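Local coordinates for dihydroorotase (Agrobacterium tumefaciens, PDB 2OGJ), which hydrolyses acetate esters such as acetyl-(R)-mandelate in vitro, as a zinc-dependent deacetylase of the amidohydrolase superfamily, at residues R126-A131 against I333-E338; L193-A198 against P225-T230; A277-G282 against L312-P317. One frame throughout, in Å; residues are numbered along the deposited sequence.

Contact 1. Residues R126-A131 against I333-E338; sequences RERIKA and IRLDME
In the TIM barrel of this amidohydrolase, R128 and K130 of strand 128-132 meet L335 and I333 in the loop that leaves helix 327-332. L335 sets CD1 over the centre of one face of the R128 guanidinium, 3.4 Å above its plane, with CD1 3.5 Å from R128 CZ. The second methyl lies closer to the bend of the arginine, L335 CD2 being 3.7 Å from R128 NE. The arginine runs straight through chi1 and chi2, then turns at chi3 (-43°), which lays its flat end across the leucine. Two outside bonds fix the plane: R128 NE donates to T102 OG1, and NH2 forms a salt bridge with D348. Beside this pair the contact is looser and apolar, K130 CG lying 4.3 Å from I333 CD1, while the lysine carries NZ off to the backbone O of E169. R334, with positive phi, is the C-prime residue of the Schellman motif that ends helix 327-332. I333 also packs on T102 and V104 of strand 100-106 and on V172 of strand 171-173, the two barrel neighbours of strand 128-132, whereas I129 and A131 pack on helix 114-122.

Contact 2. Residues L193-A198 against P225-T230; sequences LGKKIA and PGDVVT
K195 leaves helix 189-201 with CG anti to the backbone N (chi1 -174°), bends once at chi2 (60°) and then runs fully extended, which carries its ammonium group across to D227. The aspartate points toward the helix from just ahead of strand 228-230, with its CG anti to the carbonyl carbon. The two side chains approach at a slant and join in a salt bridge, with K195 NZ 3.0 Å from D227 OD1. The lysine comes to the syn side of OD1, though not in the plane of the carboxylate, lying 32° out of it. The other oxygen is farther off, K195 NZ to D227 OD2 being 3.5 Å, and the pairing is therefore lopsided. The bend in the lysine also brings its aliphatic part near the same oxygen, with K195 CD 3.8 Å from D227 OD1.

D227 is buried, and two backbone N-H groups join the lysine in satisfying its carboxylate: OD1 also accepts from G224 N, and OD2 from M205 N, the residue just before strand 206-209. With both oxygens engaged, the carboxylate has little freedom to rotate, and the three donors probably help to keep it ionised.

The salt bridge thus joins an outer helix of the barrel to the entry of a barrel strand, away from the zinc site. Strand 228-230 runs between strands 206-209 and 260-262, where T230 OG1 hydrogen-bonds to ND1 of the zinc ligand H77 and to D262, and helix 216-222, which links strands 206-209 and 228-230, touches K195 through I222. Next to K195 on helix 189-201, K196 forms salt bridges with D217 and D244 of the second subunit.

Contact 3. Residues A277-G282 against L312-P317; sequences AAIARG and LSVDMP
The carbonyl of I279 accepts a hydrogen bond from G282, with G282 N 3.0 Å from I279 O, capping the end of helix 272-280 at the isoleucine that makes the contact. G282 has positive phi and is the C-prime residue of a Schellman motif; its partner bond runs from the residue after G282 back to the carbonyl of A278.

Held at this helix end, I279 supplies all the contact from its side. With CG1 anti to the carbonyl carbon (chi1 -64°), its two branches spread over the turn that follows helix 304-313. CD1 takes the V314 end: I279 CD1 is 3.7 Å from V314 CG2, and the two side chains cross at about a right angle. The same methyl also faces the backbone, with I279 CD1 3.4 Å from V314 O. Farther along the turn it reaches M316, I279 CD1 to M316 CB being 4.2 Å. On the other branch, I279 CG2 lies 4.3 Å from D315 CB; its still closer approach to the D315 carbonyl oxygen is doubtful at this resolution.

Helices 272-280 and 304-313 belong to the outer layer of the TIM barrel, and the contact joins the C-terminal turn of helix 272-280 to the turn that follows helix 304-313, away from the zinc site. D315 takes positive phi (70°) where the chain reverses after helix 304-313, and P317 sits at the N-cap position of helix 318-323.

L311 of helix 304-313 touches both I279 and M316. The selenomethionine, extended beyond CG, leads away from I279 and packs also on P285, while L284 lies against I279. V314 reaches back along helix 272-280 to F272, A275 and E276.

From the N terminus, the chain first opens contact 1 at strand 128-132 and closes it only after helix 327-332, some two hundred residues later. Contacts 2 and 3 both fall within that span and follow one another without crossing. Contact 2 closes the short loop from helix 189-201 through strand 206-209 and helix 216-222 to strand 228-230. Contact 3 closes the next, from helix 272-280 to the end of helix 304-313, with the zinc ligand D291 in between. Contact 1 thus ties an early barrel strand to the late part of the barrel chain. Contacts 1 and 3 lie on opposite sides of the chain's centre, their centres about 27 Å apart, and none of the three touches another.

Contact 1. Residues R126-A131 against I333-E338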
loop_
_atom_site.group_PDB
_atom_site.type_symbol
_atom_site.label_atom_id
_atom_site.label_comp_id
_atom_site.label_asym_id
_atom_site.label_seq_id
_atom_site.Cartn_x
_atom_site.Cartn_y
_atom_site.Cartn_z
ATOM N N ARG A 126 40.646 -16.007 -3.493
ATOM C CA ARG A 126 41.461 -16.905 -4.305
ATOM C C ARG A 126 40.612 -17.814 -5.178
ATOM O O ARG A 126 41.107 -18.356 -6.163
ATOM C CB ARG A 126 42.475 -17.736 -3.472
ATOM C CG ARG A 126 42.072 -18.303 -2.115
ATOM C CD ARG A 126 43.123 -19.356 -1.725
ATOM N NE ARG A 126 43.247 -19.724 -0.305
ATOM C CZ ARG A 126 42.240 -19.798 0.565
ATOM N NH1 ARG A 126 40.987 -19.516 0.197
ATOM N NH2 ARG A 126 42.484 -20.194 1.808
ATOM N N GLU A 127 39.332 -17.956 -4.838
ATOM C CA GLU A 127 38.423 -18.789 -5.619
ATOM C C GLU A 127 37.796 -18.001 -6.757
ATOM O O GLU A 127 37.932 -16.784 -6.829
ATOM C CB GLU A 127 37.308 -19.345 -4.737
ATOM C CG GLU A 127 37.825 -20.078 -3.514
ATOM C CD GLU A 127 37.976 -19.174 -2.296
ATOM O OE1 GLU A 127 38.147 -17.940 -2.471
ATOM O OE2 GLU A 127 37.938 -19.706 -1.164
ATOM N N ARG A 128 37.118 -18.704 -7.655
ATOM C CA ARG A 128 36.449 -18.045 -8.758
ATOM C C ARG A 128 35.105 -17.673 -8.163
ATOM O O ARG A 128 34.383 -18.534 -7.644
ATOM C CB ARG A 128 36.238 -18.998 -9.933
ATOM C CG ARG A 128 35.579 -18.359 -11.149
ATOM C CD ARG A 128 35.176 -19.419 -12.152
ATOM N NE ARG A 128 36.245 -20.403 -12.301
ATOM C CZ ARG A 128 37.289 -20.267 -13.110
ATOM N NH1 ARG A 128 37.413 -19.184 -13.870
ATOM N NH2 ARG A 128 38.222 -21.208 -13.136
ATOM N N ILE A 129 34.772 -16.394 -8.216
ATOM C CA ILE A 129 33.515 -15.950 -7.664
ATOM C C ILE A 129 32.659 -15.200 -8.681
ATOM O O ILE A 129 33.036 -14.150 -9.224
ATOM C CB ILE A 129 33.788 -15.136 -6.402
ATOM C CG1 ILE A 129 34.448 -16.058 -5.374
ATOM C CG2 ILE A 129 32.508 -14.528 -5.867
ATOM C CD1 ILE A 129 34.943 -15.362 -4.175
ATOM N N LYS A 130 31.516 -15.812 -8.967
ATOM C CA LYS A 130 30.548 -15.273 -9.902
ATOM C C LYS A 130 29.318 -14.976 -9.057
ATOM O O LYS A 130 29.231 -15.398 -7.908
ATOM C CB LYS A 130 30.197 -16.312 -10.970
ATOM C CG LYS A 130 31.364 -17.182 -11.431
ATOM C CD LYS A 130 32.057 -16.687 -12.689
ATOM C CE LYS A 130 32.875 -15.450 -12.432
ATOM N NZ LYS A 130 33.745 -15.114 -13.604
ATOM N N ALA A 131 28.359 -14.272 -9.633
ATOM C CA ALA A 131 27.161 -13.931 -8.901
ATOM C C ALA A 131 25.919 -13.786 -9.761
ATOM O O ALA A 131 25.977 -13.390 -10.928
ATOM C CB ALA A 131 27.394 -12.633 -8.130
ATOM N N ILE A 333 26.969 -21.306 -15.567
ATOM C CA ILE A 333 27.714 -20.062 -15.487
ATOM C C ILE A 333 28.680 -19.863 -16.637
ATOM O O ILE A 333 29.466 -18.915 -16.652
ATOM C CB ILE A 333 28.447 -19.927 -14.123
ATOM C CG1 ILE A 333 29.263 -21.173 -13.828
ATOM C CG2 ILE A 333 27.430 -19.698 -13.013
ATOM C CD1 ILE A 333 30.071 -21.069 -12.576
ATOM N N ARG A 334 28.594 -20.748 -17.619
ATOM C CA ARG A 334 29.442 -20.675 -18.791
ATOM C C ARG A 334 30.913 -20.795 -18.426
ATOM O O ARG A 334 31.760 -20.082 -18.965
ATOM C CB ARG A 334 29.172 -19.368 -19.556
ATOM C CG ARG A 334 27.792 -19.330 -20.227
ATOM C CD ARG A 334 27.365 -17.922 -20.640
ATOM N NE ARG A 334 25.928 -17.849 -20.939
ATOM C CZ ARG A 334 25.227 -16.716 -21.027
ATOM N NH1 ARG A 334 25.818 -15.532 -20.840
ATOM N NH2 ARG A 334 23.925 -16.766 -21.292
ATOM N N LEU A 335 31.206 -21.697 -17.498
ATOM C CA LEU A 335 32.579 -21.952 -17.079
ATOM C C LEU A 335 33.073 -23.121 -17.911
ATOM O O LEU A 335 32.503 -24.216 -17.845
ATOM C CB LEU A 335 32.638 -22.326 -15.598
ATOM C CG LEU A 335 34.025 -22.707 -15.073
ATOM C CD1 LEU A 335 35.016 -21.586 -15.405
ATOM C CD2 LEU A 335 33.955 -22.968 -13.558
ATOM N N ASP A 336 34.123 -22.904 -18.698
ATOM C CA ASP A 336 34.636 -23.980 -19.536
ATOM C C ASP A 336 35.267 -25.063 -18.696
ATOM O O ASP A 336 36.149 -24.781 -17.889
ATOM C CB ASP A 336 35.673 -23.470 -20.517
ATOM C CG ASP A 336 36.419 -24.602 -21.183
ATOM O OD1 ASP A 336 35.742 -25.490 -21.738
ATOM O OD2 ASP A 336 37.670 -24.613 -21.146
HETATM N N MSE A 337 34.842 -26.306 -18.896
HETATM C CA MSE A 337 35.386 -27.407 -18.107
HETATM C C MSE A 337 35.843 -28.593 -18.969
HETATM O O MSE A 337 35.803 -29.748 -18.548
HETATM C CB MSE A 337 34.339 -27.842 -17.070
HETATM C CG MSE A 337 34.890 -28.693 -15.962
HETATM SE SE MSE A 337 33.916 -28.553 -14.488
HETATM C CE MSE A 337 34.614 -27.143 -13.807
ATOM N N GLU A 338 36.297 -28.291 -20.178
ATOM C CA GLU A 338 36.753 -29.325 -21.087
ATOM C C GLU A 338 38.266 -29.431 -21.066
ATOM O O GLU A 338 38.955 -28.510 -20.627
ATOM C CB GLU A 338 36.284 -29.026 -22.516
ATOM C CG GLU A 338 34.771 -29.053 -22.703
ATOM C CD GLU A 338 34.129 -30.350 -22.207
ATOM O OE1 GLU A 338 32.894 -30.481 -22.341
ATOM O OE2 GLU A 338 34.844 -31.241 -21.681
#

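Contact 2. Residues L193-A198 against P225-T230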
loop_
_atom_site.group_PDB
_atom_site.type_symbol
_atom_site.label_atom_id
_atom_site.label_comp_id
_atom_site.label_asym_id
_atom_site.label_seq_id
_atom_site.Cartn_x
_atom_site.Cartn_y
_atom_site.Cartn_z
ATOM N N LEU A 193 8.666 -10.377 -15.044
ATOM C CA LEU A 193 9.551 -9.236 -15.243
ATOM C C LEU A 193 10.986 -9.722 -15.273
ATOM O O LEU A 193 11.796 -9.300 -16.116
ATOM C CB LEU A 193 9.377 -8.239 -14.099
ATOM C CG LEU A 193 8.312 -7.165 -14.284
ATOM C CD1 LEU A 193 7.901 -6.603 -12.934
ATOM C CD2 LEU A 193 8.878 -6.076 -15.183
ATOM N N GLY A 194 11.293 -10.607 -14.325
ATOM C CA GLY A 194 12.624 -11.167 -14.248
ATOM C C GLY A 194 12.992 -11.797 -15.573
ATOM O O GLY A 194 14.060 -11.524 -16.126
ATOM N N LYS A 195 12.100 -12.636 -16.092
ATOM C CA LYS A 195 12.337 -13.318 -17.354
ATOM C C LYS A 195 12.570 -12.334 -18.510
ATOM O O LYS A 195 13.403 -12.566 -19.392
ATOM C CB LYS A 195 11.158 -14.245 -17.655
ATOM C CG LYS A 195 11.369 -15.111 -18.876
ATOM C CD LYS A 195 12.584 -15.997 -18.691
ATOM C CE LYS A 195 12.925 -16.706 -19.977
ATOM N NZ LYS A 195 14.105 -17.588 -19.815
ATOM N N LYS A 196 11.834 -11.228 -18.487
ATOM C CA LYS A 196 11.957 -10.209 -19.521
ATOM C C LYS A 196 13.374 -9.630 -19.549
ATOM O O LYS A 196 14.022 -9.605 -20.614
ATOM C CB LYS A 196 10.941 -9.088 -19.277
ATOM C CG LYS A 196 10.925 -8.001 -20.344
ATOM C CD LYS A 196 10.345 -8.511 -21.650
ATOM C CE LYS A 196 10.309 -7.425 -22.718
ATOM N NZ LYS A 196 9.674 -7.980 -23.938
ATOM N N ILE A 197 13.847 -9.178 -18.381
ATOM C CA ILE A 197 15.186 -8.591 -18.241
ATOM C C ILE A 197 16.274 -9.615 -18.552
ATOM O O ILE A 197 17.239 -9.302 -19.249
ATOM C CB ILE A 197 15.397 -8.006 -16.821
ATOM C CG1 ILE A 197 14.421 -6.833 -16.595
ATOM C CG2 ILE A 197 16.836 -7.538 -16.654
ATOM C CD1 ILE A 197 14.174 -6.457 -15.127
ATOM N N ALA A 198 16.103 -10.840 -18.054
ATOM C CA ALA A 198 17.057 -11.920 -18.318
ATOM C C ALA A 198 17.176 -12.147 -19.834
ATOM O O ALA A 198 18.278 -12.286 -20.364
ATOM C CB ALA A 198 16.606 -13.206 -17.604
ATOM N N PRO A 225 14.813 -23.097 -21.281
ATOM C CA PRO A 225 16.148 -23.692 -21.356
ATOM C C PRO A 225 17.265 -22.880 -20.710
ATOM O O PRO A 225 17.421 -21.681 -20.995
ATOM C CB PRO A 225 16.355 -23.853 -22.854
ATOM C CG PRO A 225 15.024 -24.254 -23.306
ATOM C CD PRO A 225 14.106 -23.288 -22.562
ATOM N N GLY A 226 18.046 -23.542 -19.849
ATOM C CA GLY A 226 19.157 -22.882 -19.178
ATOM C C GLY A 226 18.795 -22.263 -17.838
ATOM O O GLY A 226 19.654 -22.095 -16.965
ATOM N N ASP A 227 17.523 -21.912 -17.675
ATOM C CA ASP A 227 17.059 -21.331 -16.423
ATOM C C ASP A 227 17.234 -22.353 -15.309
ATOM O O ASP A 227 17.295 -23.565 -15.548
ATOM C CB ASP A 227 15.588 -20.913 -16.516
ATOM C CG ASP A 227 15.398 -19.566 -17.180
ATOM O OD1 ASP A 227 14.229 -19.156 -17.302
ATOM O OD2 ASP A 227 16.396 -18.914 -17.572
ATOM N N VAL A 228 17.273 -21.863 -14.083
ATOM C CA VAL A 228 17.488 -22.737 -12.949
ATOM C C VAL A 228 16.436 -22.547 -11.861
ATOM O O VAL A 228 16.050 -21.423 -11.552
ATOM C CB VAL A 228 18.910 -22.460 -12.340
ATOM C CG1 VAL A 228 19.205 -23.418 -11.186
ATOM C CG2 VAL A 228 19.984 -22.557 -13.433
ATOM N N VAL A 229 15.966 -23.652 -11.289
ATOM C CA VAL A 229 15.005 -23.594 -10.195
ATOM C C VAL A 229 15.770 -24.149 -8.999
ATOM O O VAL A 229 16.138 -25.326 -8.964
ATOM C CB VAL A 229 13.764 -24.488 -10.436
ATOM C CG1 VAL A 229 12.977 -24.640 -9.150
ATOM C CG2 VAL A 229 12.915 -23.928 -11.568
ATOM N N THR A 230 16.034 -23.294 -8.019
ATOM C CA THR A 230 16.739 -23.734 -6.832
ATOM C C THR A 230 15.676 -24.091 -5.792
ATOM O O THR A 230 14.589 -23.513 -5.787
ATOM C CB THR A 230 17.712 -22.634 -6.317
ATOM O OG1 THR A 230 18.522 -23.177 -5.269
ATOM C CG2 THR A 230 16.944 -21.412 -5.813
#

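Contact 3. Residues A277-G282 against L312-P317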
loop_
_atom_site.group_PDB
_atom_site.type_symbol
_atom_site.label_atom_id
_atom_site.label_comp_id
_atom_site.label_asym_id
_atom_site.label_seq_id
_atom_site.Cartn_x
_atom_site.Cartn_y
_atom_site.Cartn_z
ATOM N N ALA A 277 12.046 -40.116 -3.419
ATOM C CA ALA A 277 10.974 -40.364 -4.360
ATOM C C ALA A 277 11.307 -39.846 -5.763
ATOM O O ALA A 277 11.003 -40.489 -6.768
ATOM C CB ALA A 277 9.704 -39.724 -3.850
ATOM N N ALA A 278 11.939 -38.683 -5.834
ATOM C CA ALA A 278 12.290 -38.106 -7.115
ATOM C C ALA A 278 13.278 -38.982 -7.871
ATOM O O ALA A 278 13.070 -39.310 -9.043
ATOM C CB ALA A 278 12.872 -36.718 -6.915
ATOM N N ILE A 279 14.355 -39.363 -7.190
ATOM C CA ILE A 279 15.395 -40.180 -7.805
ATOM C C ILE A 279 14.919 -41.585 -8.181
ATOM O O ILE A 279 15.351 -42.141 -9.196
ATOM C CB ILE A 279 16.646 -40.237 -6.893
ATOM C CG1 ILE A 279 17.236 -38.829 -6.773
ATOM C CG2 ILE A 279 17.703 -41.179 -7.470
ATOM C CD1 ILE A 279 18.225 -38.642 -5.623
ATOM N N ALA A 280 14.027 -42.154 -7.380
ATOM C CA ALA A 280 13.498 -43.483 -7.696
ATOM C C ALA A 280 12.663 -43.441 -8.987
ATOM O O ALA A 280 12.513 -44.450 -9.674
ATOM C CB ALA A 280 12.647 -44.003 -6.541
ATOM N N ARG A 281 12.120 -42.267 -9.306
ATOM C CA ARG A 281 11.318 -42.100 -10.516
ATOM C C ARG A 281 12.160 -41.550 -11.660
ATOM O O ARG A 281 11.613 -41.095 -12.674
ATOM C CB ARG A 281 10.139 -41.152 -10.276
ATOM C CG ARG A 281 9.066 -41.659 -9.313
ATOM C CD ARG A 281 7.688 -41.339 -9.893
ATOM N NE ARG A 281 6.827 -40.559 -9.005
ATOM C CZ ARG A 281 5.836 -39.781 -9.440
ATOM N NH1 ARG A 281 5.593 -39.682 -10.744
ATOM N NH2 ARG A 281 5.086 -39.102 -8.577
ATOM N N GLY A 282 13.479 -41.578 -11.488
ATOM C CA GLY A 282 14.376 -41.098 -12.523
ATOM C C GLY A 282 14.630 -39.598 -12.558
ATOM O O GLY A 282 15.349 -39.126 -13.445
ATOM N N LEU A 312 23.852 -38.802 -2.480
ATOM C CA LEU A 312 24.415 -40.127 -2.716
ATOM C C LEU A 312 23.674 -41.157 -1.875
ATOM O O LEU A 312 23.555 -42.308 -2.271
ATOM C CB LEU A 312 25.900 -40.168 -2.332
ATOM C CG LEU A 312 26.632 -41.449 -2.729
ATOM C CD1 LEU A 312 26.888 -41.410 -4.223
ATOM C CD2 LEU A 312 27.948 -41.554 -1.994
ATOM N N SER A 313 23.192 -40.732 -0.709
ATOM C CA SER A 313 22.482 -41.613 0.206
ATOM C C SER A 313 21.070 -41.935 -0.256
ATOM O O SER A 313 20.505 -42.941 0.156
ATOM C CB SER A 313 22.427 -40.994 1.604
ATOM O OG SER A 313 21.397 -40.026 1.695
ATOM N N VAL A 314 20.478 -41.081 -1.083
ATOM C CA VAL A 314 19.133 -41.371 -1.569
ATOM C C VAL A 314 19.190 -41.858 -3.005
ATOM O O VAL A 314 18.318 -41.574 -3.826
ATOM C CB VAL A 314 18.176 -40.164 -1.447
ATOM C CG1 VAL A 314 17.785 -39.961 0.019
ATOM C CG2 VAL A 314 18.823 -38.920 -2.020
ATOM N N ASP A 315 20.265 -42.584 -3.282
ATOM C CA ASP A 315 20.495 -43.224 -4.557
ATOM C C ASP A 315 20.811 -42.425 -5.805
ATOM O O ASP A 315 20.266 -42.697 -6.870
ATOM C CB ASP A 315 19.324 -44.155 -4.857
ATOM C CG ASP A 315 19.774 -45.549 -5.211
ATOM O OD1 ASP A 315 20.487 -46.164 -4.388
ATOM O OD2 ASP A 315 19.414 -46.034 -6.304
HETATM N N MSE A 316 21.687 -41.445 -5.696
HETATM C CA MSE A 316 22.074 -40.703 -6.877
HETATM C C MSE A 316 23.418 -41.349 -7.167
HETATM O O MSE A 316 24.338 -41.275 -6.354
HETATM C CB MSE A 316 22.242 -39.215 -6.556
HETATM C CG MSE A 316 22.207 -38.280 -7.764
HETATM SE SE MSE A 316 22.164 -36.509 -7.347
HETATM C CE MSE A 316 22.825 -35.838 -8.860
ATOM N N PRO A 317 23.542 -42.030 -8.305
ATOM C CA PRO A 317 24.834 -42.656 -8.595
ATOM C C PRO A 317 26.022 -41.706 -8.389
ATOM O O PRO A 317 25.944 -40.512 -8.687
ATOM C CB PRO A 317 24.681 -43.101 -10.045
ATOM C CG PRO A 317 23.594 -42.191 -10.588
ATOM C CD PRO A 317 22.631 -42.115 -9.454
#